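Local coordinates for uncharacterized protein (Pseudomonas aeruginosa PAO1, PDB 4R1D), which probably serves as the immunity protein that binds and neutralises the cognate lipase effector Tle4 of the H2 type VI secretion system, at residues W6-H9 with F14-D17; A46-R51 with D96-S101; S83-V88 with K111-V116; V168-P171 with G175-F178. One frame throughout, in Å; residues are numbered along the deposited sequence.

How the interactions relate
Along the chain, interaction 1 comes first, interactions 2 and 3 interleave their segments, and interaction 4 follows in the Tle cognate immunity protein 4 C-terminal domain. Interaction 3 lies on strands 79-84 and 107-115, which flank strand 92-100 of interaction 2; their centres are about 18 Å apart and they touch where D96 meets K111. Interactions 1 and 4, centres about 16 Å apart, are two beta hairpins that pack through I16 against F178, joining the chain's start to its C-terminal part. Interactions 3 and 4 lie about 38 Å apart between centres, yet both reach the partner chain, consistent with an inhibitor that grips its lipase at two separated places.

Interaction 1: residues W6-H9 with F14-D17; sequences WITH and FLID
D17 OD1 takes a hydrogen bond from T8 OG1 at 2.7 Å, the hydroxyl approaching from above the carboxylate plane, 52° out of it. The same oxygen forms a salt bridge with R296, while OD2 pairs with K3. Two cations and a hydroxyl around one carboxylate would probably keep it ionised in this buried place. T8 and D17 are a non-hydrogen-bonded antiparallel pair whose side chains lie alongside and point the same way. With chi1 of -64°, T8 sets OG1 anti to its carbonyl carbon, facing the acid, while CG2 also reaches L15 CB, 4.1 Å away; threonine thus offers a polar and an apolar branch at once.

The next pair, H9 with I16, is the hydrogen-bonded one. H9 N reaches I16 O at 2.8 Å and nearly straight (175°), and I16 N returns a more bent bond of 3.1 Å to H9 O. Their side chains occupy the sheet face away from T8 and D17. Before the strand, the W6 indole brings its six-membered ring to the D17 backbone, CZ3 lying 3.6 Å from D17 O, with D17 CB in the ring plane at its edge.

The hairpin of strands 7-11 and 14-18 is continued by strand 296-297 beside 14-18. W6 and I16 both rest on I291 of helix 281-292, and I16 also packs on F178 and F180 of strand 176-183.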
loop_
_atom_site.group_PDB
_atom_site.type_symbol
_atom_site.label_atom_id
_atom_site.label_comp_id
_atom_site.label_asym_id
_atom_site.label_seq_id
_atom_site.Cartn_x
_atom_site.Cartn_y
_atom_site.Cartn_z
ATOM N N TRP B 6 -5.715 -35.089 -13.095
ATOM C CA TRP B 6 -5.049 -33.785 -13.118
ATOM C C TRP B 6 -5.233 -33.128 -14.479
ATOM O O TRP B 6 -5.392 -33.812 -15.491
ATOM C CB TRP B 6 -3.563 -33.903 -12.774
ATOM C CG TRP B 6 -3.308 -34.076 -11.322
ATOM C CD1 TRP B 6 -4.014 -34.860 -10.447
ATOM C CD2 TRP B 6 -2.296 -33.422 -10.548
ATOM N NE1 TRP B 6 -3.478 -34.751 -9.180
ATOM C CE2 TRP B 6 -2.424 -33.874 -9.220
ATOM C CE3 TRP B 6 -1.282 -32.506 -10.854
ATOM C CZ2 TRP B 6 -1.585 -33.432 -8.196
ATOM C CZ3 TRP B 6 -0.452 -32.078 -9.839
ATOM C CH2 TRP B 6 -0.602 -32.544 -8.531
ATOM N N ILE B 7 -5.223 -31.797 -14.495
ATOM C CA ILE B 7 -5.489 -31.026 -15.704
ATOM C C ILE B 7 -4.270 -30.196 -16.104
ATOM O O ILE B 7 -3.694 -29.479 -15.275
ATOM C CB ILE B 7 -6.683 -30.066 -15.484
ATOM C CG1 ILE B 7 -7.940 -30.854 -15.110
ATOM C CG2 ILE B 7 -6.930 -29.195 -16.708
ATOM C CD1 ILE B 7 -9.098 -29.978 -14.657
ATOM N N THR B 8 -3.886 -30.291 -17.370
ATOM C CA THR B 8 -2.801 -29.473 -17.911
ATOM C C THR B 8 -3.355 -28.119 -18.348
ATOM O O THR B 8 -4.252 -28.053 -19.190
ATOM C CB THR B 8 -2.115 -30.174 -19.103
ATOM O OG1 THR B 8 -1.495 -31.388 -18.657
ATOM C CG2 THR B 8 -1.075 -29.262 -19.751
ATOM N N HIS B 9 -2.827 -27.047 -17.758
ATOM C CA HIS B 9 -3.314 -25.698 -17.996
ATOM C C HIS B 9 -2.281 -24.896 -18.785
ATOM O O HIS B 9 -1.078 -25.069 -18.601
ATOM C CB HIS B 9 -3.564 -24.973 -16.664
ATOM C CG HIS B 9 -4.647 -25.580 -15.830
ATOM N ND1 HIS B 9 -5.963 -25.182 -15.916
ATOM C CD2 HIS B 9 -4.605 -26.537 -14.875
ATOM C CE1 HIS B 9 -6.690 -25.882 -15.065
ATOM N NE2 HIS B 9 -5.890 -26.709 -14.416
ATOM N N PHE B 14 3.562 -20.991 -20.963
ATOM C CA PHE B 14 3.868 -22.206 -20.213
ATOM C C PHE B 14 2.690 -23.152 -20.002
ATOM O O PHE B 14 1.537 -22.774 -20.178
ATOM C CB PHE B 14 4.521 -21.843 -18.867
ATOM C CG PHE B 14 5.923 -21.313 -19.019
ATOM C CD1 PHE B 14 7.018 -22.142 -18.810
ATOM C CD2 PHE B 14 6.140 -20.005 -19.426
ATOM C CE1 PHE B 14 8.302 -21.672 -18.982
ATOM C CE2 PHE B 14 7.433 -19.526 -19.605
ATOM C CZ PHE B 14 8.509 -20.359 -19.382
ATOM N N LEU B 15 3.012 -24.384 -19.621
ATOM C CA LEU B 15 2.023 -25.369 -19.178
ATOM C C LEU B 15 2.347 -25.795 -17.748
ATOM O O LEU B 15 3.508 -25.781 -17.340
ATOM C CB LEU B 15 2.083 -26.624 -20.065
ATOM C CG LEU B 15 1.891 -26.466 -21.571
ATOM C CD1 LEU B 15 2.133 -27.811 -22.258
ATOM C CD2 LEU B 15 0.503 -25.948 -21.882
ATOM N N ILE B 16 1.321 -26.196 -17.003
ATOM C CA ILE B 16 1.495 -26.732 -15.667
ATOM C C ILE B 16 0.313 -27.645 -15.371
ATOM O O ILE B 16 -0.789 -27.402 -15.858
ATOM C CB ILE B 16 1.558 -25.604 -14.605
ATOM C CG1 ILE B 16 2.058 -26.155 -13.269
ATOM C CG2 ILE B 16 0.194 -24.919 -14.449
ATOM C CD1 ILE B 16 2.294 -25.068 -12.205
ATOM N N ASP B 17 0.538 -28.696 -14.585
ATOM C CA ASP B 17 -0.539 -29.608 -14.211
ATOM C C ASP B 17 -1.028 -29.355 -12.789
ATOM O O ASP B 17 -0.224 -29.156 -11.887
ATOM C CB ASP B 17 -0.074 -31.066 -14.333
ATOM C CG ASP B 17 0.459 -31.406 -15.726
ATOM O OD1 ASP B 17 0.176 -30.674 -16.695
ATOM O OD2 ASP B 17 1.169 -32.421 -15.852
#

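Interaction 2: residues A46-R51 with D96-S101; sequences AARVDR and DTYVTS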
loop_
_atom_site.group_PDB
_atom_site.type_symbol
_atom_site.label_atom_id
_atom_site.label_comp_id
_atom_site.label_asym_id
_atom_site.label_seq_id
_atom_site.Cartn_x
_atom_site.Cartn_y
_atom_site.Cartn_z
ATOM N N ALA B 46 -20.645 -2.891 -26.597
ATOM C CA ALA B 46 -20.868 -1.626 -27.294
ATOM C C ALA B 46 -21.410 -0.579 -26.341
ATOM O O ALA B 46 -20.982 0.578 -26.361
ATOM C CB ALA B 46 -21.829 -1.820 -28.467
ATOM N N ALA B 47 -22.357 -0.994 -25.508
ATOM C CA ALA B 47 -23.016 -0.096 -24.570
ATOM C C ALA B 47 -22.057 0.324 -23.459
ATOM O O ALA B 47 -22.088 1.465 -22.993
ATOM C CB ALA B 47 -24.251 -0.768 -23.983
ATOM N N ARG B 48 -21.213 -0.613 -23.035
ATOM C CA ARG B 48 -20.178 -0.336 -22.040
ATOM C C ARG B 48 -19.226 0.760 -22.528
ATOM O O ARG B 48 -18.924 1.714 -21.803
ATOM C CB ARG B 48 -19.377 -1.612 -21.746
ATOM C CG ARG B 48 -18.074 -1.367 -20.987
ATOM C CD ARG B 48 -17.140 -2.575 -21.063
ATOM N NE ARG B 48 -17.649 -3.753 -20.356
ATOM C CZ ARG B 48 -17.318 -4.088 -19.110
ATOM N NH1 ARG B 48 -16.486 -3.328 -18.402
ATOM N NH2 ARG B 48 -17.831 -5.183 -18.563
ATOM N N VAL B 49 -18.747 0.609 -23.755
ATOM C CA VAL B 49 -17.795 1.560 -24.330
ATOM C C VAL B 49 -18.419 2.933 -24.579
ATOM O O VAL B 49 -17.816 3.964 -24.263
ATOM C CB VAL B 49 -17.181 1.010 -25.623
ATOM C CG1 VAL B 49 -16.359 2.079 -26.337
ATOM C CG2 VAL B 49 -16.333 -0.212 -25.316
ATOM N N ASP B 50 -19.626 2.949 -25.139
ATOM C CA ASP B 50 -20.326 4.211 -25.375
ATOM C C ASP B 50 -20.602 4.914 -24.057
ATOM O O ASP B 50 -20.500 6.133 -23.968
ATOM C CB ASP B 50 -21.645 3.996 -26.130
ATOM C CG ASP B 50 -21.439 3.639 -27.589
ATOM O OD1 ASP B 50 -20.340 3.885 -28.126
ATOM O OD2 ASP B 50 -22.392 3.121 -28.208
ATOM N N ARG B 51 -20.964 4.142 -23.035
ATOM C CA ARG B 51 -21.280 4.702 -21.726
ATOM C C ARG B 51 -20.079 5.427 -21.133
ATOM O O ARG B 51 -20.211 6.507 -20.556
ATOM C CB ARG B 51 -21.713 3.595 -20.765
ATOM C CG ARG B 51 -22.091 4.083 -19.378
ATOM C CD ARG B 51 -22.170 2.918 -18.390
ATOM N NE ARG B 51 -21.066 2.960 -17.432
ATOM C CZ ARG B 51 -19.872 2.401 -17.625
ATOM N NH1 ARG B 51 -19.608 1.732 -18.746
ATOM N NH2 ARG B 51 -18.939 2.511 -16.690
ATOM N N ASP B 96 -7.762 3.285 -22.862
ATOM C CA ASP B 96 -8.621 2.171 -22.462
ATOM C C ASP B 96 -9.005 1.364 -23.709
ATOM O O ASP B 96 -9.915 1.759 -24.444
ATOM C CB ASP B 96 -9.863 2.747 -21.793
ATOM C CG ASP B 96 -10.700 1.699 -21.072
ATOM O OD1 ASP B 96 -10.247 0.552 -20.998
ATOM O OD2 ASP B 96 -11.798 2.055 -20.577
ATOM N N THR B 97 -8.311 0.257 -23.963
ATOM C CA THR B 97 -8.554 -0.520 -25.188
ATOM C C THR B 97 -9.494 -1.699 -24.975
ATOM O O THR B 97 -9.391 -2.430 -23.982
ATOM C CB THR B 97 -7.269 -1.071 -25.836
ATOM O OG1 THR B 97 -6.703 -2.087 -25.006
ATOM C CG2 THR B 97 -6.235 0.041 -26.111
ATOM N N TYR B 98 -10.400 -1.881 -25.926
ATOM C CA TYR B 98 -11.299 -3.027 -25.931
ATOM C C TYR B 98 -10.999 -3.838 -27.179
ATOM O O TYR B 98 -10.893 -3.293 -28.282
ATOM C CB TYR B 98 -12.751 -2.547 -25.886
ATOM C CG TYR B 98 -13.011 -1.770 -24.622
ATOM C CD1 TYR B 98 -13.478 -2.409 -23.490
ATOM C CD2 TYR B 98 -12.703 -0.411 -24.531
ATOM C CE1 TYR B 98 -13.681 -1.722 -22.309
ATOM C CE2 TYR B 98 -12.903 0.288 -23.351
ATOM C CZ TYR B 98 -13.391 -0.380 -22.243
ATOM O OH TYR B 98 -13.602 0.282 -21.057
ATOM N N VAL B 99 -10.821 -5.137 -27.002
ATOM C CA VAL B 99 -10.353 -5.974 -28.103
ATOM C C VAL B 99 -11.014 -7.337 -28.025
ATOM O O VAL B 99 -11.312 -7.829 -26.934
ATOM C CB VAL B 99 -8.812 -6.115 -28.095
ATOM C CG1 VAL B 99 -8.326 -6.816 -26.828
ATOM C CG2 VAL B 99 -8.323 -6.839 -29.348
ATOM N N THR B 100 -11.255 -7.938 -29.185
ATOM C CA THR B 100 -11.955 -9.213 -29.256
ATOM C C THR B 100 -11.103 -10.288 -29.912
ATOM O O THR B 100 -10.300 -10.005 -30.788
ATOM C CB THR B 100 -13.260 -9.063 -30.058
ATOM O OG1 THR B 100 -12.962 -8.507 -31.345
ATOM C CG2 THR B 100 -14.214 -8.141 -29.328
ATOM N N SER B 101 -11.283 -11.532 -29.485
ATOM C CA SER B 101 -10.580 -12.648 -30.095
ATOM C C SER B 101 -11.292 -13.062 -31.382
ATOM O O SER B 101 -12.472 -12.749 -31.574
ATOM C CB SER B 101 -10.542 -13.827 -29.126
ATOM O OG SER B 101 -11.848 -14.103 -28.646
HETATM O O HOH W 1 -15.250 -0.793 -18.960
#
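V49 presses one methyl onto the Y98 ring, and this is the close-packed part of the contact. Its CG2 lies 3.8 Å from the centroid of the Y98 ring and only 14° off the ring normal, a CH-pi contact over the face. A chi1 of 171° sends V49 CG1 anti to the backbone N, leaving CG2 as the branch that meets the tyrosine. The valine and the tyrosine run past one another head to tail, and a beta-branched valine has a methyl close to the backbone that can rest on the ring. L45 and L52 of the same helix also touch the Y98 side chain, adding apolar cover beside V49.

This is helix-on-sheet packing in the Tle cognate immunity protein 4 N-terminal domain: helix 42-58 lies against strand 92-100, and Y98 projects from the strand toward it.

The other side is looser and wetter. R48 runs roughly perpendicular to Y98, its CD 3.8 Å from Y98 CE1. Rather than bonding the phenol directly, R48 NH1 donates to a water 2.9 Å away, and that water donates to Y98 OH. The principal charge partner of R48 is D40, through NE. Y98 OH in turn gives its own proton to D96 OD2 at 2.6 Å, approaching from 40° out of the carboxylate plane, while R109 also engages D96 by a salt bridge.

Interaction 3: residues S83-V88 with K111-V116; sequences SWSSEV and KGKVSV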
loop_
_atom_site.group_PDB
_atom_site.type_symbol
_atom_site.label_atom_id
_atom_site.label_comp_id
_atom_site.label_asym_id
_atom_site.label_seq_id
_atom_site.Cartn_x
_atom_site.Cartn_y
_atom_site.Cartn_z
ATOM N N SER B 83 -8.074 9.369 -22.978
ATOM C CA SER B 83 -8.393 10.492 -22.104
ATOM C C SER B 83 -7.116 10.937 -21.416
ATOM O O SER B 83 -6.127 10.214 -21.439
ATOM C CB SER B 83 -9.448 10.084 -21.064
ATOM O OG SER B 83 -8.973 9.025 -20.237
ATOM N N TRP B 84 -7.116 12.131 -20.830
ATOM C CA TRP B 84 -6.012 12.526 -19.952
ATOM C C TRP B 84 -5.948 11.577 -18.755
ATOM O O TRP B 84 -6.978 11.128 -18.266
ATOM C CB TRP B 84 -6.188 13.973 -19.481
ATOM C CG TRP B 84 -5.810 14.963 -20.542
ATOM C CD1 TRP B 84 -6.635 15.851 -21.171
ATOM C CD2 TRP B 84 -4.509 15.153 -21.107
ATOM N NE1 TRP B 84 -5.924 16.587 -22.095
ATOM C CE2 TRP B 84 -4.617 16.175 -22.074
ATOM C CE3 TRP B 84 -3.262 14.557 -20.894
ATOM C CZ2 TRP B 84 -3.526 16.613 -22.816
ATOM C CZ3 TRP B 84 -2.180 14.997 -21.630
ATOM C CH2 TRP B 84 -2.319 16.015 -22.580
ATOM N N SER B 85 -4.744 11.280 -18.272
ATOM C CA SER B 85 -4.602 10.316 -17.178
ATOM C C SER B 85 -5.020 10.875 -15.815
ATOM O O SER B 85 -5.212 10.119 -14.859
ATOM C CB SER B 85 -3.180 9.765 -17.117
ATOM O OG SER B 85 -2.269 10.790 -16.809
ATOM N N SER B 86 -5.143 12.197 -15.721
ATOM C CA SER B 86 -5.720 12.849 -14.549
ATOM C C SER B 86 -6.140 14.253 -14.926
ATOM O O SER B 86 -5.852 14.720 -16.029
ATOM C CB SER B 86 -4.723 12.934 -13.392
ATOM O OG SER B 86 -3.895 14.075 -13.544
ATOM N N GLU B 87 -6.794 14.939 -13.997
ATOM C CA GLU B 87 -7.266 16.283 -14.285
ATOM C C GLU B 87 -6.161 17.334 -14.282
ATOM O O GLU B 87 -6.431 18.513 -14.524
ATOM C CB GLU B 87 -8.422 16.658 -13.354
ATOM C CG GLU B 87 -9.631 15.768 -13.595
ATOM C CD GLU B 87 -10.832 16.129 -12.749
ATOM O OE1 GLU B 87 -10.714 17.022 -11.879
ATOM O OE2 GLU B 87 -11.898 15.508 -12.962
ATOM N N VAL B 88 -4.927 16.921 -14.006
ATOM C CA VAL B 88 -3.786 17.831 -14.150
ATOM C C VAL B 88 -2.653 17.245 -14.984
ATOM O O VAL B 88 -1.581 17.847 -15.097
ATOM C CB VAL B 88 -3.220 18.304 -12.797
ATOM C CG1 VAL B 88 -4.309 19.007 -11.986
ATOM C CG2 VAL B 88 -2.602 17.134 -12.028
ATOM N N LYS B 111 -6.344 -1.653 -20.261
ATOM C CA LYS B 111 -6.275 -0.215 -20.027
ATOM C C LYS B 111 -4.994 0.161 -19.311
ATOM O O LYS B 111 -4.595 -0.489 -18.348
ATOM C CB LYS B 111 -7.480 0.247 -19.199
ATOM C CG LYS B 111 -7.459 1.737 -18.831
ATOM C CD LYS B 111 -8.648 2.107 -17.958
ATOM C CE LYS B 111 -8.610 1.380 -16.627
ATOM N NZ LYS B 111 -9.701 1.829 -15.715
ATOM N N GLY B 112 -4.347 1.220 -19.782
ATOM C CA GLY B 112 -3.148 1.676 -19.115
ATOM C C GLY B 112 -2.701 3.030 -19.607
ATOM O O GLY B 112 -3.268 3.579 -20.544
ATOM N N LYS B 113 -1.676 3.576 -18.966
ATOM C CA LYS B 113 -1.198 4.902 -19.349
ATOM C C LYS B 113 -0.263 4.847 -20.547
ATOM O O LYS B 113 0.501 3.894 -20.721
ATOM C CB LYS B 113 -0.518 5.579 -18.154
ATOM C CG LYS B 113 -1.489 5.912 -17.049
ATOM C CD LYS B 113 -0.838 6.692 -15.927
ATOM C CE LYS B 113 -0.315 5.757 -14.857
ATOM N NZ LYS B 113 0.065 6.511 -13.637
ATOM N N VAL B 114 -0.330 5.894 -21.371
ATOM C CA VAL B 114 0.491 6.006 -22.560
ATOM C C VAL B 114 1.075 7.424 -22.607
ATOM O O VAL B 114 0.399 8.389 -22.271
ATOM C CB VAL B 114 -0.366 5.738 -23.818
ATOM C CG1 VAL B 114 0.323 6.242 -25.071
ATOM C CG2 VAL B 114 -0.713 4.248 -23.915
ATOM N N SER B 115 2.332 7.550 -23.007
ATOM C CA SER B 115 2.928 8.880 -23.097
ATOM C C SER B 115 2.380 9.649 -24.290
ATOM O O SER B 115 2.180 9.090 -25.363
ATOM C CB SER B 115 4.457 8.812 -23.159
ATOM O OG SER B 115 5.019 8.705 -21.859
ATOM N N VAL B 116 2.141 10.937 -24.089
ATOM C CA VAL B 116 1.700 11.801 -25.177
ATOM C C VAL B 116 2.605 11.625 -26.394
ATOM O O VAL B 116 2.128 11.439 -27.517
ATOM C CB VAL B 116 1.708 13.270 -24.743
ATOM C CG1 VAL B 116 1.411 14.177 -25.936
ATOM C CG2 VAL B 116 0.692 13.492 -23.644
#
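W84 brings the far rim of its indole against V116, whose CG2 lies 3.8 Å from W84 CZ3 and 4.1 Å from W84 CH2. The two side chains meet at a slant, with the methyl neither squarely over the ring nor in its plane. Although the first bond of the W84 side chain leaves the other segment, the length of the indole carries its six-membered ring back across to V116. V116, with chi1 of 173°, has CG1 anti to the backbone N, and it is the other methyl that meets the tryptophan. The rings of H61 and Y93 also meet W84, and V116 rests on Y93 as well.

Strands 79-84 and 107-115 are not direct neighbours: strand 92-100 runs between them, antiparallel to both. The contact therefore reaches over the intervening strand, near the end of 79-84 and where 107-115 gives way to V116. No hydrogen bond joins the two segments.

A second touch is thinner. S85 CB approaches K113 CD at 4.0 Å, using the aliphatic stem of a lysine bent at chi3 (-92°), while S85 OG is hydrogen-bonded to T92. In the chain that follows, S86 OG accepts from V88 N at 3.1 Å, closing an ST turn. The partner chain of the complex lies against this region: S115 OG hydrogen-bonds to D402 of that chain, and K113 packs on its L407.

Interaction 4: residues V168-P171 with G175-F178; sequences VTFP and GARF
V168 and F178 form a hydrogen-bonded antiparallel pair, with V168 N donating to F178 O at 2.7 Å and F178 N to V168 O at 2.8 Å. Two residues on, at F170 and A176, a water stands in for the direct bond: it accepts from F170 N at 2.8 Å and can donate to A176 O, so the strands part as they near the turn.

V168 and F178 lie alongside, pointing the same way, and V168 CG2 meets the edge of the F178 ring in its plane, 4.0 Å from CD2. F170 comes in at a slant: its CZ is 3.8 Å from F178 CB, which sits in the F170 ring plane at the edge. A chi1 of -50° places the F170 ring beside its backbone N, and its length brings the ring to F178, while small A176 lies near its CD2. T169 CG2 packs beside R177, 3.5 Å from NH1, with the guanidinium itself salt-bridged to E70 of the partner chain. F170 and F178 both also rest on I291 of helix 281-292.

These features belong to a beta hairpin of strands 162-169 and 176-183, its aromatic face turned to a helix and its arginine reaching the bound partner.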
loop_
_atom_site.group_PDB
_atom_site.type_symbol
_atom_site.label_atom_id
_atom_site.label_comp_id
_atom_site.label_asym_id
_atom_site.label_seq_id
_atom_site.Cartn_x
_atom_site.Cartn_y
_atom_site.Cartn_z
ATOM N N VAL B 168 -3.693 -20.621 -6.653
ATOM C CA VAL B 168 -4.408 -21.889 -6.607
ATOM C C VAL B 168 -4.628 -22.325 -5.176
ATOM O O VAL B 168 -3.695 -22.306 -4.369
ATOM C CB VAL B 168 -3.588 -22.991 -7.321
ATOM C CG1 VAL B 168 -4.410 -24.266 -7.468
ATOM C CG2 VAL B 168 -3.138 -22.502 -8.686
ATOM N N THR B 169 -5.857 -22.727 -4.860
ATOM C CA THR B 169 -6.116 -23.375 -3.577
ATOM C C THR B 169 -6.620 -24.797 -3.769
ATOM O O THR B 169 -7.059 -25.180 -4.866
ATOM C CB THR B 169 -7.085 -22.568 -2.667
ATOM O OG1 THR B 169 -8.390 -22.518 -3.249
ATOM C CG2 THR B 169 -6.556 -21.132 -2.460
ATOM N N PHE B 170 -6.533 -25.575 -2.695
ATOM C CA PHE B 170 -6.811 -27.005 -2.749
ATOM C C PHE B 170 -7.802 -27.363 -1.650
ATOM O O PHE B 170 -7.488 -27.237 -0.468
ATOM C CB PHE B 170 -5.512 -27.789 -2.552
ATOM C CG PHE B 170 -4.381 -27.324 -3.436
ATOM C CD1 PHE B 170 -4.152 -27.925 -4.663
ATOM C CD2 PHE B 170 -3.547 -26.290 -3.036
ATOM C CE1 PHE B 170 -3.124 -27.497 -5.485
ATOM C CE2 PHE B 170 -2.513 -25.861 -3.852
ATOM C CZ PHE B 170 -2.298 -26.462 -5.076
ATOM N N PRO B 171 -9.017 -27.781 -2.035
ATOM C CA PRO B 171 -10.049 -28.124 -1.047
ATOM C C PRO B 171 -9.521 -29.012 0.080
ATOM O O PRO B 171 -9.831 -28.766 1.250
ATOM C CB PRO B 171 -11.087 -28.875 -1.887
ATOM C CG PRO B 171 -11.002 -28.216 -3.225
ATOM C CD PRO B 171 -9.538 -27.822 -3.413
ATOM N N GLY B 175 -5.896 -23.671 3.973
ATOM C CA GLY B 175 -4.804 -22.821 4.393
ATOM C C GLY B 175 -3.656 -22.772 3.403
ATOM O O GLY B 175 -2.801 -21.902 3.505
ATOM N N ALA B 176 -3.626 -23.700 2.453
ATOM C CA ALA B 176 -2.559 -23.711 1.451
ATOM C C ALA B 176 -2.883 -22.832 0.249
ATOM O O ALA B 176 -4.025 -22.771 -0.207
ATOM C CB ALA B 176 -2.268 -25.133 0.990
ATOM N N ARG B 177 -1.869 -22.161 -0.285
ATOM C CA ARG B 177 -2.026 -21.487 -1.565
ATOM C C ARG B 177 -0.774 -21.688 -2.396
ATOM O O ARG B 177 0.343 -21.553 -1.892
ATOM C CB ARG B 177 -2.307 -19.986 -1.382
ATOM C CG ARG B 177 -2.793 -19.297 -2.664
ATOM C CD ARG B 177 -2.813 -17.756 -2.549
ATOM N NE ARG B 177 -3.553 -17.295 -1.371
ATOM C CZ ARG B 177 -4.876 -17.292 -1.273
ATOM N NH1 ARG B 177 -5.615 -17.718 -2.288
ATOM N NH2 ARG B 177 -5.460 -16.866 -0.154
ATOM N N PHE B 178 -0.966 -22.050 -3.652
ATOM C CA PHE B 178 0.133 -22.147 -4.603
ATOM C C PHE B 178 0.042 -20.979 -5.569
ATOM O O PHE B 178 -1.048 -20.590 -5.968
ATOM C CB PHE B 178 0.071 -23.493 -5.350
ATOM C CG PHE B 178 1.055 -23.607 -6.487
ATOM C CD1 PHE B 178 2.357 -24.021 -6.262
ATOM C CD2 PHE B 178 0.673 -23.304 -7.786
ATOM C CE1 PHE B 178 3.273 -24.116 -7.322
ATOM C CE2 PHE B 178 1.572 -23.390 -8.838
ATOM C CZ PHE B 178 2.875 -23.790 -8.606
HETATM O O HOH W 2 -5.832 -24.733 -0.136
#